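Local coordinates for protein alpha-L-rhamnosidase (Aspergillus terreus, PDB 6GSZ) that probably hydrolyses terminal non-reducing alpha-L-rhamnose residues in alpha-L-rhamnosides and binds calcium ions, at residues T100-L105 / S146-I151; L154-A159 / M171-Q176; E183-D188 / A302-P307. One frame throughout, in Å; residues are numbered along the deposited sequence.

Interaction 1 of 3, residues T100-L105 / S146-I151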
loop_
_atom_site.group_PDB
_atom_site.type_symbol
_atom_site.label_atom_id
_atom_site.label_comp_id
_atom_site.label_asym_id
_atom_site.label_seq_id
_atom_site.Cartn_x
_atom_site.Cartn_y
_atom_site.Cartn_z
ATOM N N THR A 100 -17.305 5.755 -17.112
ATOM C CA THR A 100 -16.518 6.303 -18.211
ATOM C C THR A 100 -15.076 5.764 -18.168
ATOM O O THR A 100 -14.536 5.372 -17.117
ATOM C CB THR A 100 -16.518 7.841 -18.178
ATOM O OG1 THR A 100 -16.032 8.293 -16.914
ATOM C CG2 THR A 100 -17.911 8.383 -18.417
ATOM N N VAL A 101 -14.460 5.765 -19.338
ATOM C CA VAL A 101 -13.065 5.376 -19.502
ATOM C C VAL A 101 -12.425 6.266 -20.571
ATOM O O VAL A 101 -13.034 6.541 -21.580
ATOM C CB VAL A 101 -12.957 3.875 -19.824
ATOM C CG1 VAL A 101 -13.749 3.490 -21.063
ATOM C CG2 VAL A 101 -11.510 3.441 -19.961
ATOM N N GLU A 102 -11.218 6.772 -20.287
ATOM C CA GLU A 102 -10.593 7.764 -21.175
ATOM C C GLU A 102 -9.084 7.682 -21.020
ATOM O O GLU A 102 -8.568 7.891 -19.914
ATOM C CB GLU A 102 -11.066 9.142 -20.720
ATOM C CG GLU A 102 -10.496 10.272 -21.534
ATOM C CD GLU A 102 -11.026 11.633 -21.097
ATOM O OE1 GLU A 102 -12.216 11.729 -20.715
ATOM O OE2 GLU A 102 -10.224 12.621 -21.116
ATOM N N PRO A 103 -8.328 7.369 -22.076
ATOM C CA PRO A 103 -6.877 7.408 -21.974
ATOM C C PRO A 103 -6.351 8.837 -21.816
ATOM O O PRO A 103 -6.972 9.806 -22.277
ATOM C CB PRO A 103 -6.395 6.815 -23.295
ATOM C CG PRO A 103 -7.581 6.008 -23.784
ATOM C CD PRO A 103 -8.771 6.861 -23.396
ATOM N N GLY A 104 -5.149 8.906 -21.238
ATOM C CA GLY A 104 -4.407 10.154 -21.078
ATOM C C GLY A 104 -3.588 10.499 -22.313
ATOM O O GLY A 104 -4.008 10.312 -23.445
ATOM N N LEU A 105 -2.444 11.124 -22.056
ATOM C CA LEU A 105 -1.507 11.550 -23.083
ATOM C C LEU A 105 -0.489 10.430 -23.307
ATOM O O LEU A 105 0.326 10.133 -22.423
ATOM C CB LEU A 105 -0.828 12.855 -22.628
ATOM C CG LEU A 105 -1.757 14.009 -22.303
ATOM C CD1 LEU A 105 -0.955 15.260 -22.000
ATOM C CD2 LEU A 105 -2.709 14.310 -23.448
ATOM N N SER A 146 -15.844 20.597 -22.612
ATOM C CA SER A 146 -15.066 19.803 -21.645
ATOM C C SER A 146 -13.653 20.357 -21.560
ATOM O O SER A 146 -13.202 21.029 -22.485
ATOM C CB SER A 146 -15.077 18.309 -21.975
ATOM O OG SER A 146 -14.420 18.068 -23.197
ATOM N N ALA A 147 -12.975 20.053 -20.443
ATOM C CA ALA A 147 -11.601 20.463 -20.316
ATOM C C ALA A 147 -10.858 19.477 -19.422
ATOM O O ALA A 147 -11.440 18.905 -18.486
ATOM C CB ALA A 147 -11.502 21.890 -19.803
ATOM N N ARG A 148 -9.561 19.342 -19.717
ATOM C CA ARG A 148 -8.675 18.466 -18.965
ATOM C C ARG A 148 -7.396 19.195 -18.564
ATOM O O ARG A 148 -6.898 20.020 -19.304
ATOM C CB ARG A 148 -8.260 17.247 -19.798
ATOM C CG ARG A 148 -9.415 16.365 -20.254
ATOM C CD ARG A 148 -10.078 15.626 -19.104
ATOM N NE ARG A 148 -11.161 14.786 -19.551
ATOM C CZ ARG A 148 -12.466 15.118 -19.542
ATOM N NH1 ARG A 148 -12.893 16.268 -19.036
ATOM N NH2 ARG A 148 -13.345 14.231 -19.999
ATOM N N LEU A 149 -6.893 18.865 -17.367
ATOM C CA LEU A 149 -5.553 19.280 -16.943
ATOM C C LEU A 149 -4.712 18.023 -16.784
ATOM O O LEU A 149 -5.131 17.098 -16.049
ATOM C CB LEU A 149 -5.581 20.045 -15.623
ATOM C CG LEU A 149 -4.213 20.538 -15.165
ATOM C CD1 LEU A 149 -3.651 21.606 -16.109
ATOM C CD2 LEU A 149 -4.292 21.079 -13.757
ATOM N N TYR A 150 -3.570 17.993 -17.461
ATOM C CA TYR A 150 -2.585 16.944 -17.370
ATOM C C TYR A 150 -1.358 17.537 -16.693
ATOM O O TYR A 150 -0.895 18.624 -17.119
ATOM C CB TYR A 150 -2.227 16.462 -18.761
ATOM C CG TYR A 150 -3.411 15.992 -19.549
ATOM C CD1 TYR A 150 -3.931 14.730 -19.338
ATOM C CD2 TYR A 150 -4.014 16.765 -20.524
ATOM C CE1 TYR A 150 -5.000 14.261 -20.085
ATOM C CE2 TYR A 150 -5.074 16.288 -21.283
ATOM C CZ TYR A 150 -5.580 15.020 -21.060
ATOM O OH TYR A 150 -6.630 14.601 -21.857
ATOM N N ILE A 151 -0.880 16.960 -15.587
ATOM C CA ILE A 151 0.078 17.690 -14.772
ATOM C C ILE A 151 0.949 16.746 -13.968
ATOM O O ILE A 151 0.480 15.714 -13.457
ATOM C CB ILE A 151 -0.684 18.679 -13.872
ATOM C CG1 ILE A 151 0.264 19.497 -12.993
ATOM C CG2 ILE A 151 -1.778 18.001 -13.070
ATOM C CD1 ILE A 151 -0.359 20.753 -12.400
HETATM O O HOH W 1 -7.547 12.205 -20.962
#

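Interaction 2 of 3, residues L154-A159 / M171-Q176. With CA (calcium ion), chain B.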
loop_
_atom_site.group_PDB
_atom_site.type_symbol
_atom_site.label_atom_id
_atom_site.label_comp_id
_atom_site.label_asym_id
_atom_site.label_seq_id
_atom_site.Cartn_x
_atom_site.Cartn_y
_atom_site.Cartn_z
ATOM N N LEU A 154 8.444 17.951 -10.961
ATOM C CA LEU A 154 9.725 17.491 -10.468
ATOM C C LEU A 154 9.765 17.936 -9.005
ATOM O O LEU A 154 10.255 19.039 -8.673
ATOM C CB LEU A 154 10.847 18.071 -11.317
ATOM C CG LEU A 154 11.116 17.387 -12.650
ATOM C CD1 LEU A 154 9.903 17.353 -13.550
ATOM C CD2 LEU A 154 12.319 18.063 -13.308
ATOM N N GLY A 155 9.128 17.158 -8.159
ATOM C CA GLY A 155 8.710 17.535 -6.834
ATOM C C GLY A 155 7.317 17.057 -6.592
ATOM O O GLY A 155 6.981 15.903 -6.949
ATOM N N LEU A 156 6.505 17.883 -5.942
ATOM C CA LEU A 156 5.081 17.627 -5.677
ATOM C C LEU A 156 4.309 18.884 -6.031
ATOM O O LEU A 156 4.890 19.996 -5.919
ATOM C CB LEU A 156 4.886 17.283 -4.207
ATOM C CG LEU A 156 5.608 16.018 -3.715
ATOM C CD1 LEU A 156 5.512 15.884 -2.177
ATOM C CD2 LEU A 156 5.114 14.740 -4.414
ATOM N N TYR A 157 3.052 18.789 -6.414
ATOM C CA TYR A 157 2.309 19.953 -6.855
ATOM C C TYR A 157 0.940 20.039 -6.187
ATOM O O TYR A 157 0.302 19.030 -5.844
ATOM C CB TYR A 157 2.160 20.030 -8.385
ATOM C CG TYR A 157 1.238 18.963 -8.885
ATOM C CD1 TYR A 157 1.702 17.697 -9.199
ATOM C CD2 TYR A 157 -0.142 19.206 -8.978
ATOM C CE1 TYR A 157 0.822 16.695 -9.589
ATOM C CE2 TYR A 157 -1.027 18.199 -9.334
ATOM C CZ TYR A 157 -0.536 16.951 -9.634
ATOM O OH TYR A 157 -1.452 15.968 -9.921
ATOM N N GLU A 158 0.420 21.263 -6.123
ATOM C CA GLU A 158 -0.967 21.559 -5.819
ATOM C C GLU A 158 -1.417 22.632 -6.802
ATOM O O GLU A 158 -0.852 23.739 -6.788
ATOM C CB GLU A 158 -1.152 22.077 -4.400
ATOM C CG GLU A 158 -2.568 22.394 -4.030
ATOM C CD GLU A 158 -2.763 22.628 -2.529
ATOM O OE1 GLU A 158 -1.753 22.698 -1.782
ATOM O OE2 GLU A 158 -3.911 22.703 -2.102
ATOM N N ALA A 159 -2.407 22.351 -7.638
ATOM C CA ALA A 159 -2.900 23.244 -8.669
ATOM C C ALA A 159 -4.253 23.846 -8.302
ATOM O O ALA A 159 -5.082 23.231 -7.635
ATOM C CB ALA A 159 -3.016 22.545 -10.002
ATOM N N MET A 171 0.079 15.045 -1.878
ATOM C CA MET A 171 1.410 14.453 -2.084
ATOM C C MET A 171 1.572 13.920 -3.519
ATOM O O MET A 171 2.137 12.852 -3.763
ATOM C CB MET A 171 1.725 13.389 -1.034
ATOM C CG MET A 171 1.621 13.923 0.399
ATOM S SD MET A 171 2.703 15.272 0.783
ATOM C CE MET A 171 4.248 14.400 0.973
ATOM N N ALA A 172 1.083 14.696 -4.497
ATOM C CA ALA A 172 1.008 14.300 -5.888
ATOM C C ALA A 172 2.247 14.750 -6.635
ATOM O O ALA A 172 2.693 15.895 -6.434
ATOM C CB ALA A 172 -0.226 14.909 -6.511
ATOM N N PRO A 173 2.831 13.952 -7.543
ATOM C CA PRO A 173 2.326 12.668 -8.051
ATOM C C PRO A 173 2.756 11.422 -7.296
ATOM O O PRO A 173 2.449 10.315 -7.755
ATOM C CB PRO A 173 2.944 12.666 -9.472
ATOM C CG PRO A 173 4.316 13.274 -9.251
ATOM C CD PRO A 173 3.998 14.396 -8.303
ATOM N N GLY A 174 3.385 11.570 -6.135
ATOM C CA GLY A 174 3.827 10.417 -5.369
ATOM C C GLY A 174 5.278 10.084 -5.702
ATOM O O GLY A 174 5.963 10.883 -6.391
ATOM N N TRP A 175 5.766 8.962 -5.196
ATOM C CA TRP A 175 7.148 8.567 -5.312
ATOM C C TRP A 175 7.318 7.387 -6.275
ATOM O O TRP A 175 6.999 6.239 -5.911
ATOM C CB TRP A 175 7.771 8.251 -3.952
ATOM C CG TRP A 175 9.258 8.111 -4.004
ATOM C CD1 TRP A 175 10.085 8.367 -5.061
ATOM C CD2 TRP A 175 10.108 7.683 -2.930
ATOM N NE1 TRP A 175 11.396 8.165 -4.708
ATOM C CE2 TRP A 175 11.440 7.737 -3.409
ATOM C CE3 TRP A 175 9.874 7.282 -1.613
ATOM C CZ2 TRP A 175 12.527 7.429 -2.605
ATOM C CZ3 TRP A 175 10.946 6.944 -0.822
ATOM C CH2 TRP A 175 12.259 7.049 -1.308
ATOM N N GLN A 176 7.766 7.662 -7.503
ATOM C CA GLN A 176 8.156 6.644 -8.486
ATOM C C GLN A 176 9.693 6.610 -8.540
ATOM O O GLN A 176 10.356 7.572 -8.122
ATOM C CB GLN A 176 7.549 6.925 -9.869
ATOM C CG GLN A 176 6.015 6.916 -9.851
ATOM C CD GLN A 176 5.394 8.256 -9.498
ATOM O OE1 GLN A 176 5.756 9.296 -10.097
ATOM N NE2 GLN A 176 4.435 8.305 -8.572
HETATM CA CA CA B . -1.834 22.545 0.532
HETATM O O HOH W 2 0.844 17.467 -3.701
HETATM O O HOH W 3 -2.136 24.516 0.284
HETATM O O HOH W 4 -3.000 22.765 2.422
#

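Interaction 3 of 3, residues E183-D188 / A302-P307. With CA (calcium ion), chain L; EDO (1,2-ethanediol), chain C.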
loop_
_atom_site.group_PDB
_atom_site.type_symbol
_atom_site.label_atom_id
_atom_site.label_comp_id
_atom_site.label_asym_id
_atom_site.label_seq_id
_atom_site.Cartn_x
_atom_site.Cartn_y
_atom_site.Cartn_z
ATOM N N GLU A 183 5.017 9.460 -12.856
ATOM C CA GLU A 183 3.558 9.507 -13.055
ATOM C C GLU A 183 3.101 10.941 -13.273
ATOM O O GLU A 183 3.707 11.904 -12.722
ATOM C CB GLU A 183 2.750 8.912 -11.896
ATOM C CG GLU A 183 2.796 7.389 -11.892
ATOM C CD GLU A 183 2.114 6.730 -10.720
ATOM O OE1 GLU A 183 1.288 7.380 -10.044
ATOM O OE2 GLU A 183 2.354 5.504 -10.510
ATOM N N TYR A 184 2.082 11.110 -14.114
ATOM C CA TYR A 184 1.389 12.377 -14.262
ATOM C C TYR A 184 -0.099 12.128 -14.047
ATOM O O TYR A 184 -0.594 10.985 -14.221
ATOM C CB TYR A 184 1.600 13.061 -15.627
ATOM C CG TYR A 184 0.874 12.343 -16.731
ATOM C CD1 TYR A 184 1.425 11.250 -17.368
ATOM C CD2 TYR A 184 -0.351 12.800 -17.151
ATOM C CE1 TYR A 184 0.688 10.550 -18.318
ATOM C CE2 TYR A 184 -1.086 12.119 -18.105
ATOM C CZ TYR A 184 -0.555 11.002 -18.703
ATOM O OH TYR A 184 -1.313 10.364 -19.650
ATOM N N ASN A 185 -0.830 13.141 -13.633
ATOM C CA ASN A 185 -2.229 13.060 -13.274
ATOM C C ASN A 185 -3.126 13.763 -14.278
ATOM O O ASN A 185 -2.706 14.727 -14.915
ATOM C CB ASN A 185 -2.494 13.517 -11.851
ATOM C CG ASN A 185 -1.577 12.816 -10.874
ATOM O OD1 ASN A 185 -0.802 13.456 -10.134
ATOM N ND2 ASN A 185 -1.603 11.491 -10.893
ATOM N N THR A 186 -4.366 13.304 -14.379
ATOM C CA THR A 186 -5.364 13.849 -15.260
ATOM C C THR A 186 -6.589 14.263 -14.442
ATOM O O THR A 186 -7.105 13.471 -13.617
ATOM C CB THR A 186 -5.779 12.820 -16.318
ATOM O OG1 THR A 186 -4.632 12.409 -17.056
ATOM C CG2 THR A 186 -6.802 13.416 -17.269
ATOM N N TYR A 187 -7.091 15.485 -14.686
ATOM C CA TYR A 187 -8.251 15.996 -13.980
ATOM C C TYR A 187 -9.262 16.547 -14.987
ATOM O O TYR A 187 -8.894 17.209 -15.975
ATOM C CB TYR A 187 -7.839 17.129 -13.046
ATOM C CG TYR A 187 -6.825 16.712 -12.012
ATOM C CD1 TYR A 187 -7.207 16.061 -10.840
ATOM C CD2 TYR A 187 -5.469 16.970 -12.186
ATOM C CE1 TYR A 187 -6.278 15.655 -9.888
ATOM C CE2 TYR A 187 -4.542 16.622 -11.212
ATOM C CZ TYR A 187 -4.929 15.991 -10.038
ATOM O OH TYR A 187 -4.023 15.679 -9.068
ATOM N N ASP A 188 -10.539 16.361 -14.661
ATOM C CA ASP A 188 -11.622 16.994 -15.399
ATOM C C ASP A 188 -11.882 18.373 -14.784
ATOM O O ASP A 188 -12.392 18.487 -13.673
ATOM C CB ASP A 188 -12.863 16.126 -15.379
ATOM C CG ASP A 188 -14.076 16.754 -16.040
ATOM O OD1 ASP A 188 -13.972 17.919 -16.483
ATOM O OD2 ASP A 188 -15.129 16.055 -16.106
ATOM N N ALA A 302 4.075 8.400 -17.268
ATOM C CA ALA A 302 3.166 7.271 -17.198
ATOM C C ALA A 302 1.894 7.669 -16.445
ATOM O O ALA A 302 1.919 8.414 -15.467
ATOM C CB ALA A 302 3.811 6.108 -16.478
ATOM N N SER A 303 0.768 7.042 -16.832
ATOM C CA SER A 303 -0.451 7.093 -16.051
ATOM C C SER A 303 -0.276 6.232 -14.799
ATOM O O SER A 303 0.368 5.181 -14.856
ATOM C CB SER A 303 -1.608 6.542 -16.860
ATOM O OG SER A 303 -1.834 7.348 -18.004
ATOM N N PRO A 304 -0.887 6.597 -13.673
ATOM C CA PRO A 304 -0.964 5.705 -12.515
ATOM C C PRO A 304 -1.663 4.388 -12.850
ATOM O O PRO A 304 -2.636 4.399 -13.623
ATOM C CB PRO A 304 -1.770 6.483 -11.499
ATOM C CG PRO A 304 -1.594 7.923 -11.882
ATOM C CD PRO A 304 -1.516 7.900 -13.390
ATOM N N ASP A 305 -1.217 3.315 -12.195
ATOM C CA ASP A 305 -1.915 2.035 -12.227
ATOM C C ASP A 305 -2.913 1.935 -11.096
ATOM O O ASP A 305 -3.827 1.075 -11.184
ATOM C CB ASP A 305 -0.916 0.901 -12.171
ATOM C CG ASP A 305 0.042 0.902 -13.345
ATOM O OD1 ASP A 305 -0.435 0.760 -14.486
ATOM O OD2 ASP A 305 1.262 1.131 -13.133
ATOM N N GLY A 306 -2.712 2.668 -10.013
ATOM C CA GLY A 306 -3.519 2.594 -8.852
ATOM C C GLY A 306 -4.025 3.951 -8.402
ATOM O O GLY A 306 -3.937 4.907 -9.131
ATOM N N PRO A 307 -4.581 4.018 -7.190
ATOM C CA PRO A 307 -5.259 5.217 -6.746
ATOM C C PRO A 307 -4.256 6.195 -6.171
ATOM O O PRO A 307 -3.137 5.833 -5.826
ATOM C CB PRO A 307 -6.176 4.695 -5.636
ATOM C CG PRO A 307 -5.404 3.542 -5.054
ATOM C CD PRO A 307 -4.656 2.904 -6.215
HETATM CA CA CA L . -16.556 14.722 -14.855
HETATM C C1 EDO C . 0.423 3.710 -6.783
HETATM O O1 EDO C . 1.080 4.688 -5.898
HETATM C C2 EDO C . -1.071 3.969 -7.003
HETATM O O2 EDO C . -1.956 3.245 -6.050
HETATM O O HOH W 5 0.094 4.051 -9.777
HETATM O O HOH W 6 -0.580 7.920 -20.361
HETATM O O HOH W 7 -17.154 17.369 -14.996
HETATM O O HOH W 8 -18.534 15.131 -16.569
HETATM O O HOH W 9 -16.342 13.451 -16.858
HETATM O O HOH W 10 -15.671 16.198 -12.675
#

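Interaction 1 of 3, residues T100-L105 / S146-I151
Leu105 lies over one face of the Tyr150 ring, and a salt bridge between Glu102 and Arg148 completes this interdomain contact. It joins the end of the last strand of an N-terminal immunoglobulin-like domain, and the residues just after it, to a strand of the beta-sandwich that follows. The link is made by side chains, since even the nearest CA atoms, those of Leu105 and Tyr150, are 7.9 Å apart.

The leucine side is the tightly packed one. Leu105 CG stands 3.7 Å from the centroid of the Tyr150 ring and only 10° off its normal, which meets the definition of a CH-pi contact. The two methyl groups extend the cover along the ring: Leu105 CD1 sits 3.5 Å from Tyr150 CG, whereas Leu105 CD2 leans to the hydroxyl end, 3.8 Å from Tyr150 CZ. Trp111 also packs on Leu105, and Val234 on Tyr150.

The polar side has few apolar contacts and is partly open to solvent at Arg148, while Glu102 is buried. Glu102 CG lies opposite the backbone N (chi1 180°) and the chain beyond it is extended; the guanidinium group meets the carboxylate side-on, one nitrogen to each oxygen. Arg148 NH2 donates to the syn lone pair of Glu102 OE1 at 2.8 Å in a nearly straight bond, while NE donates to OE2 on its syn side at the same 2.8 Å. With carboxylate and guanidinium planes 24° apart, the pair is almost flat, and the double grip restrains its rotation. Arg148 NH1 turns back to its own strand, donating to the carbonyl of Ala147 from above the carbonyl plane. A weak, long ion pair also relates NH1 to Asp188.

A water joins the polar and apolar halves, donating to Glu102 OE2 and to Pro103 O and accepting the hydroxyl proton of Tyr150 OH at 2.7 Å.

Interaction 2 of 3, residues L154-A159 / M171-Q176
A turn with a cis peptide bond between Ala172 and Pro173 leans against the start of strand 156-161, a strand of the beta-sandwich, and meets Leu156 and Tyr157 there. The chief backbone link is Tyr157 N to Ala172 O at 2.9 Å, with a C=O...N angle of 163°. The same oxygen receives a CA-H...O contact from Leu156 CA at 3.0 Å, so two neighbouring residues of the strand converge on it.

Leu156 and Tyr157 send their side chains to different parts of the turn. Leu156 CD1 touches the methyl CE of Met171 at 3.7 Å, and its other branch, CD2, lies beside the Ala172 and Met171 carbonyls. With CG between the backbone N and the carbonyl carbon (chi1 70°), the Tyr157 ring lies alongside the turn, where CE1 comes within 3.7 Å of Ala172 CB; its hydroxyl is hydrogen-bonded to Asn185 OD1 and Tyr187 OH.

A water bridges the two backbones by donating to Tyr157 O and accepting from Ala172 N. Within the turn, Gln176 NE2 donates to Pro173 O at 2.9 Å from above the carbonyl plane.

Next along the strand, Glu158, salt-bridged to Arg165 through OE2, binds a calcium ion shared with Ser392; the Glu158 OE1 to calcium distance is 2.3 Å.

Interaction 3 of 3, residues E183-D188 / A302-P307
Glu183 has the most surface buried here, and its side chain runs obliquely across the ring of Pro304. The evidence is at the carboxylate: OE1 lies 3.5 Å from Pro304 CG, and Glu183 CD is 3.7 Å from Pro304 CA. CG lies anti to the carbonyl carbon (chi1 -75°), and the chain beyond it is extended, which carries the carboxylate across the proline ring. On the next residue, Tyr184 O meets Pro304 CD at 3.3 Å, while the amide of Asn185 approaches Pro304 CG with ND2, its OD1 being hydrogen-bonded to Tyr157 OH.

Tyr184 supplies the backbone bond, donating from N to Ala302 O at 3.0 Å, tilted 26° from the carbonyl plane. Glu183 CA adds a CA-H...O contact to the same oxygen at 3.1 Å. Together with the bond between Ala302 and His182, this makes a short parallel bridge that places strand 301-302 at the margin of a mixed five-stranded sheet of the beta-sandwich, next to strand 182-188.

The hydroxyls of Tyr184 and Ser303 share a water that donates to Ser303 OG at 2.7 Å; Tyr184 OH is also bonded to Leu105 N, and Ser303 OG to Gly17 O. Glu183 OE2, salt-bridged to Arg181, accepts from a second water at 2.8 Å, and that water in turn accepts from Gly306 N.

Interactions 1 and 3 meet on one sheet of the sandwich, where strands 144-154 and 182-188 are neighbours, as the bond from Tyr187 N to Leu149 O (2.9 Å) indicates. Interaction 2 sets a loop against strand 156-161 of the facing sheet: Ile151 packs on Tyr157 and Ala159 between the layers. Interactions 1 and 2 are mostly buried, whereas interaction 3, at the sheet margin, is only partly so. Their chemistry follows their place. The domain junction of 100-105 with 146-151 relies on charge and ring packing without direct backbone bonds; the other two each use one backbone hydrogen bond to an alanine carbonyl. Tyrosine hydroxyls join interaction 3 to each of the others.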